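Local coordinates for separin (Saccharomyces cerevisiae, PDB 5U1T), which cleaves the MCD1/SCC1 subunit of cohesin at the onset of anaphase as a caspase-like cysteine protease, and is held inactive by securin for most of the cell cycle, at residues T1358-S1363 against P1370-S1375; S1563-V1568 against P1585-L1590. All coordinates share one frame; numbering follows the deposited sequence.

Contact 1. Residues T1358-S1363 against P1370-S1375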
loop_
_atom_site.group_PDB
_atom_site.type_symbol
_atom_site.label_atom_id
_atom_site.label_comp_id
_atom_site.label_asym_id
_atom_site.label_seq_id
_atom_site.Cartn_x
_atom_site.Cartn_y
_atom_site.Cartn_z
ATOM N N THR A 1358 25.967 -49.187 -9.687
ATOM C CA THR A 1358 25.639 -48.518 -8.443
ATOM C C THR A 1358 25.103 -47.132 -8.675
ATOM O O THR A 1358 25.799 -46.269 -9.211
ATOM C CB THR A 1358 26.858 -48.413 -7.543
ATOM O OG1 THR A 1358 27.302 -49.734 -7.218
ATOM C CG2 THR A 1358 26.521 -47.653 -6.277
ATOM N N PHE A 1359 23.860 -46.916 -8.264
ATOM C CA PHE A 1359 23.284 -45.580 -8.263
ATOM C C PHE A 1359 23.509 -44.925 -6.904
ATOM O O PHE A 1359 23.097 -45.457 -5.871
ATOM C CB PHE A 1359 21.795 -45.628 -8.611
ATOM C CG PHE A 1359 21.523 -45.963 -10.052
ATOM C CD1 PHE A 1359 21.796 -45.040 -11.056
ATOM C CD2 PHE A 1359 20.991 -47.190 -10.407
ATOM C CE1 PHE A 1359 21.550 -45.334 -12.369
ATOM C CE2 PHE A 1359 20.747 -47.498 -11.731
ATOM C CZ PHE A 1359 21.030 -46.574 -12.712
ATOM N N LEU A 1360 24.210 -43.797 -6.910
ATOM C CA LEU A 1360 24.336 -42.961 -5.718
ATOM C C LEU A 1360 23.305 -41.841 -5.717
ATOM O O LEU A 1360 23.416 -40.873 -6.476
ATOM C CB LEU A 1360 25.727 -42.346 -5.616
ATOM C CG LEU A 1360 26.923 -43.246 -5.379
ATOM C CD1 LEU A 1360 28.168 -42.389 -5.323
ATOM C CD2 LEU A 1360 26.716 -44.008 -4.097
ATOM N N VAL A 1361 22.292 -41.978 -4.881
ATOM C CA VAL A 1361 21.390 -40.868 -4.644
ATOM C C VAL A 1361 22.097 -39.866 -3.747
ATOM O O VAL A 1361 22.189 -40.072 -2.537
ATOM C CB VAL A 1361 20.098 -41.327 -3.999
ATOM C CG1 VAL A 1361 19.173 -40.140 -3.753
ATOM C CG2 VAL A 1361 19.443 -42.378 -4.857
ATOM N N VAL A 1362 22.614 -38.799 -4.343
ATOM C CA VAL A 1362 23.422 -37.835 -3.607
ATOM C C VAL A 1362 22.635 -36.560 -3.273
ATOM O O VAL A 1362 22.163 -35.847 -4.166
ATOM C CB VAL A 1362 24.695 -37.474 -4.399
ATOM C CG1 VAL A 1362 25.547 -36.479 -3.621
ATOM C CG2 VAL A 1362 25.498 -38.755 -4.706
ATOM N N SER A 1363 22.475 -36.295 -1.980
ATOM C CA SER A 1363 21.738 -35.116 -1.531
ATOM C C SER A 1363 22.515 -33.864 -1.911
ATOM O O SER A 1363 23.737 -33.913 -2.042
ATOM C CB SER A 1363 21.504 -35.158 -0.021
ATOM O OG SER A 1363 22.688 -34.819 0.691
ATOM N N PRO A 1370 33.712 -35.399 -3.963
ATOM C CA PRO A 1370 33.998 -36.353 -5.036
ATOM C C PRO A 1370 33.972 -37.787 -4.511
ATOM O O PRO A 1370 35.012 -38.440 -4.449
ATOM C CB PRO A 1370 35.398 -35.950 -5.491
ATOM C CG PRO A 1370 36.029 -35.383 -4.257
ATOM C CD PRO A 1370 34.926 -34.725 -3.474
ATOM N N TRP A 1371 32.786 -38.260 -4.134
ATOM C CA TRP A 1371 32.631 -39.567 -3.509
ATOM C C TRP A 1371 33.274 -40.669 -4.339
ATOM O O TRP A 1371 33.942 -41.561 -3.808
ATOM C CB TRP A 1371 31.152 -39.891 -3.280
ATOM C CG TRP A 1371 30.480 -38.949 -2.351
ATOM C CD1 TRP A 1371 29.545 -38.012 -2.677
ATOM C CD2 TRP A 1371 30.699 -38.823 -0.942
ATOM N NE1 TRP A 1371 29.169 -37.325 -1.567
ATOM C CE2 TRP A 1371 29.859 -37.796 -0.486
ATOM C CE3 TRP A 1371 31.515 -39.489 -0.017
ATOM C CZ2 TRP A 1371 29.809 -37.412 0.858
ATOM C CZ3 TRP A 1371 31.464 -39.101 1.324
ATOM C CH2 TRP A 1371 30.622 -38.074 1.740
ATOM N N GLU A 1372 33.082 -40.575 -5.649
ATOM C CA GLU A 1372 33.491 -41.619 -6.569
ATOM C C GLU A 1372 35.000 -41.838 -6.553
ATOM O O GLU A 1372 35.485 -42.807 -7.106
ATOM C CB GLU A 1372 33.011 -41.292 -7.989
ATOM C CG GLU A 1372 31.483 -41.187 -8.123
ATOM C CD GLU A 1372 30.928 -39.770 -7.860
ATOM O OE1 GLU A 1372 31.648 -38.931 -7.275
ATOM O OE2 GLU A 1372 29.771 -39.496 -8.253
ATOM N N CYS A 1373 35.749 -40.969 -5.890
ATOM C CA CYS A 1373 37.188 -41.147 -5.868
ATOM C C CYS A 1373 37.721 -41.746 -4.562
ATOM O O CYS A 1373 38.919 -42.008 -4.436
ATOM C CB CYS A 1373 37.851 -39.818 -6.192
ATOM S SG CYS A 1373 37.510 -39.378 -7.961
ATOM N N LEU A 1374 36.831 -41.996 -3.604
ATOM C CA LEU A 1374 37.189 -42.811 -2.439
ATOM C C LEU A 1374 37.667 -44.201 -2.904
ATOM O O LEU A 1374 37.149 -44.747 -3.888
ATOM C CB LEU A 1374 36.005 -42.925 -1.476
ATOM C CG LEU A 1374 35.607 -41.583 -0.859
ATOM C CD1 LEU A 1374 34.524 -41.731 0.204
ATOM C CD2 LEU A 1374 36.825 -40.886 -0.297
ATOM N N SER A 1375 38.655 -44.763 -2.213
ATOM C CA SER A 1375 39.312 -45.983 -2.700
ATOM C C SER A 1375 38.348 -47.167 -2.883
ATOM O O SER A 1375 38.547 -47.996 -3.778
ATOM C CB SER A 1375 40.448 -46.389 -1.767
ATOM O OG SER A 1375 39.942 -46.759 -0.498
#
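Leu-1360 and Val-1362, two residues apart on the strand, meet Trp-1371 and Glu-1372 of the short 3-10 turn that follows in the chain. These four buried side chains form the denser part of the contact. At the C-terminal end of strand 1353-1362, CG1 of Val-1362 comes obliquely to the pyrrole side of the indole, 4.2 Å from Trp-1371 NE1. Leu-1360 extends its chain fully (chi2 180°), which turns CD1 toward the start of the 3-10 turn, where it faces both Trp-1371 CB, at 4.4 Å, and the carboxylate oxygen Glu-1372 OE2, equally distant from Leu-1360 CD1. Glu-1372 does not start out pointing at the strand; the bend at its second torsion (chi2 89°) folds the carboxylate back to this position. Beyond these residues the contact opens out. The CA atoms of Leu-1360 and Trp-1371 are 9.2 Å apart, so the backbones never meet, and further along, Cys-1373 and Ser-1375 are partly exposed and clear of the strand. Leu-1374, by contrast, is buried against helix 1209-1237, its CD1 at the edge of the indole, in the ring plane. Two backbone bonds close the turn, from Cys-1373 N to Pro-1370 O at 3.0 Å and from Leu-1374 N to Trp-1371 O at 2.9 Å. It belongs to the connection between the parallel neighbours 1353-1362 and 1382-1385 in the C50 peptidase region. Across the segments there is only loose van der Waals contact, without a hydrogen bond. The indole and carboxylate are probably held in place by bonds elsewhere, Trp-1371 NE1 to Cys-1366 O and a salt bridge from Glu-1372 OE2 to Arg-1384 NE; the arginine probably favours the ionised glutamate despite its buried setting.

Contact 2. Residues S1563-V1568 against P1585-L1590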
loop_
_atom_site.group_PDB
_atom_site.type_symbol
_atom_site.label_atom_id
_atom_site.label_comp_id
_atom_site.label_asym_id
_atom_site.label_seq_id
_atom_site.Cartn_x
_atom_site.Cartn_y
_atom_site.Cartn_z
ATOM N N SER A 1563 31.008 -48.649 -20.988
ATOM C CA SER A 1563 29.951 -47.738 -20.561
ATOM C C SER A 1563 30.539 -46.400 -20.114
ATOM O O SER A 1563 31.714 -46.329 -19.778
ATOM C CB SER A 1563 29.149 -48.362 -19.420
ATOM O OG SER A 1563 29.923 -48.431 -18.228
ATOM N N VAL A 1564 29.720 -45.350 -20.077
ATOM C CA VAL A 1564 30.192 -44.028 -19.666
ATOM C C VAL A 1564 30.752 -44.105 -18.246
ATOM O O VAL A 1564 31.651 -43.352 -17.882
ATOM C CB VAL A 1564 29.058 -42.941 -19.750
ATOM C CG1 VAL A 1564 28.118 -43.010 -18.542
ATOM C CG2 VAL A 1564 29.647 -41.545 -19.869
ATOM N N SER A 1565 30.239 -45.043 -17.458
ATOM C CA SER A 1565 30.663 -45.194 -16.078
ATOM C C SER A 1565 32.062 -45.773 -15.962
ATOM O O SER A 1565 32.975 -45.106 -15.466
ATOM C CB SER A 1565 29.674 -46.075 -15.324
ATOM O OG SER A 1565 28.457 -45.384 -15.128
ATOM N N TYR A 1566 32.226 -47.017 -16.403
ATOM C CA TYR A 1566 33.540 -47.647 -16.398
ATOM C C TYR A 1566 34.541 -46.784 -17.168
ATOM O O TYR A 1566 35.694 -46.645 -16.750
ATOM C CB TYR A 1566 33.492 -49.068 -16.996
ATOM C CG TYR A 1566 32.772 -50.125 -16.160
ATOM C CD1 TYR A 1566 33.281 -50.554 -14.933
ATOM C CD2 TYR A 1566 31.595 -50.703 -16.609
ATOM C CE1 TYR A 1566 32.613 -51.523 -14.165
ATOM C CE2 TYR A 1566 30.931 -51.666 -15.856
ATOM C CZ TYR A 1566 31.440 -52.074 -14.640
ATOM O OH TYR A 1566 30.758 -53.030 -13.924
ATOM N N ALA A 1567 34.095 -46.187 -18.277
ATOM C CA ALA A 1567 34.979 -45.384 -19.124
ATOM C C ALA A 1567 35.533 -44.192 -18.366
ATOM O O ALA A 1567 36.677 -43.807 -18.565
ATOM C CB ALA A 1567 34.260 -44.914 -20.367
ATOM N N VAL A 1568 34.724 -43.605 -17.497
ATOM C CA VAL A 1568 35.183 -42.466 -16.729
ATOM C C VAL A 1568 36.193 -42.884 -15.656
ATOM O O VAL A 1568 37.267 -42.293 -15.554
ATOM C CB VAL A 1568 34.000 -41.720 -16.079
ATOM C CG1 VAL A 1568 34.489 -40.808 -14.965
ATOM C CG2 VAL A 1568 33.246 -40.919 -17.134
ATOM N N PRO A 1585 35.561 -34.770 -12.785
ATOM C CA PRO A 1585 34.393 -35.247 -13.545
ATOM C C PRO A 1585 33.430 -36.115 -12.749
ATOM O O PRO A 1585 33.876 -36.856 -11.889
ATOM C CB PRO A 1585 35.017 -36.047 -14.695
ATOM C CG PRO A 1585 36.438 -36.180 -14.377
ATOM C CD PRO A 1585 36.822 -35.084 -13.477
ATOM N N VAL A 1586 32.130 -35.994 -13.050
ATOM C CA VAL A 1586 31.043 -36.714 -12.377
ATOM C C VAL A 1586 29.885 -36.945 -13.363
ATOM O O VAL A 1586 29.735 -36.185 -14.308
ATOM C CB VAL A 1586 30.551 -35.932 -11.121
ATOM C CG1 VAL A 1586 30.126 -34.498 -11.488
ATOM C CG2 VAL A 1586 29.446 -36.683 -10.397
ATOM N N ILE A 1587 29.099 -38.002 -13.173
ATOM C CA ILE A 1587 27.948 -38.312 -14.025
ATOM C C ILE A 1587 26.624 -38.329 -13.258
ATOM O O ILE A 1587 26.543 -38.901 -12.177
ATOM C CB ILE A 1587 28.072 -39.687 -14.685
ATOM C CG1 ILE A 1587 29.410 -39.865 -15.393
ATOM C CG2 ILE A 1587 26.940 -39.912 -15.656
ATOM C CD1 ILE A 1587 29.723 -41.339 -15.697
ATOM N N TYR A 1588 25.581 -37.720 -13.812
ATOM C CA TYR A 1588 24.235 -37.881 -13.269
ATOM C C TYR A 1588 23.339 -38.583 -14.301
ATOM O O TYR A 1588 23.505 -38.373 -15.508
ATOM C CB TYR A 1588 23.636 -36.532 -12.864
ATOM C CG TYR A 1588 24.083 -36.000 -11.514
ATOM C CD1 TYR A 1588 25.318 -35.397 -11.363
ATOM C CD2 TYR A 1588 23.253 -36.075 -10.401
ATOM C CE1 TYR A 1588 25.722 -34.888 -10.150
ATOM C CE2 TYR A 1588 23.652 -35.573 -9.182
ATOM C CZ TYR A 1588 24.893 -34.985 -9.062
ATOM O OH TYR A 1588 25.318 -34.481 -7.856
ATOM N N GLY A 1589 22.407 -39.417 -13.833
ATOM C CA GLY A 1589 21.491 -40.115 -14.718
ATOM C C GLY A 1589 21.798 -41.596 -14.855
ATOM O O GLY A 1589 22.185 -42.251 -13.882
ATOM N N LEU A 1590 21.635 -42.128 -16.065
ATOM C CA LEU A 1590 21.842 -43.555 -16.322
ATOM C C LEU A 1590 23.144 -43.846 -17.078
ATOM O O LEU A 1590 23.575 -43.056 -17.907
ATOM C CB LEU A 1590 20.653 -44.117 -17.109
ATOM C CG LEU A 1590 19.285 -43.827 -16.492
ATOM C CD1 LEU A 1590 18.180 -44.573 -17.228
ATOM C CD2 LEU A 1590 19.298 -44.175 -15.013
#
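The 2.8 Å hydrogen bond from Ala-1567 N to Ser-1563 O closes the helical turn on which Val-1564 meets Ile-1587. Packed against that turn is the methyl end of the isoleucine, with Ile-1587 CD1 3.5 Å from Val-1564 O. Each helix residue that touches the strand makes its closest approach to this methyl. Ile-1587 places CG1 anti to its carbonyl carbon (chi1 -51°) and then runs straight on (chi2 163°), which sends CD1 out from the strand toward the first turn of the helix. Val-1564 and Ile-1587 approach tip to tip, the CG1 methyl of Val-1564 lying 3.7 Å from Ile-1587 CD1. Val-1568, one turn later, instead runs past the isoleucine in the opposite direction and touches it alongside, with Val-1568 CG2 3.8 Å from Ile-1587 CD1. Between the two valines the backbone of Ser-1565 completes the seat, its CA 4.0 Å from Ile-1587 CD1. The helix start itself is capped by Ser-1563, whose OG accepts from Tyr-1566 N at 3.3 Å; Tyr-1566 points away from the strand and is exposed. No hydrogen bond joins helix to strand, so the junction is apolar, one isoleucine methyl packed against the first helical turn. Helix 1564-1568 and strand 1585-1589 run nearly antiparallel, at 170°, with their axes 9.7 Å apart at closest approach, a spacing usual for a helix lying on a sheet. Strand 1585-1589 ends the six-stranded sheet of the caspase-like fold and pairs antiparallel with strand 1524-1528, from which Leu-1526 also touches both valines. Helix 1534-1548 lies next to helix 1564-1571, its Leu-1544 packing on Val-1568 and its Met-1548 on Val-1564. On the other margin, Ile-1587 and Gly-1589 make backbone bonds to Arg-1384, which tie this sheet edge to strand 1382-1385.

Contacts 1 and 2 have centres about 11 Å apart and follow one another along the chain, joined by strand 1382-1385, which borders both; Arg-1384 takes part in both. They work from different faces of strand 1585-1589: Ile-1587 points to the helix of contact 2, whereas Val-1586 points away from it and puts CG2 3.6 Å from Glu-1372 OE2 of contact 1. A second junction brings Phe-1359 CE1 to 3.5 Å from Gly-1589 O and to 3.7 Å from Leu-1590 CD2. Neither contact is at Cys-1497, the active-site residue inferred by similarity, though strand 1585-1589 of contact 2 belongs to the same sheet as strand 1492-1494, which shortly precedes Cys-1497 in the chain.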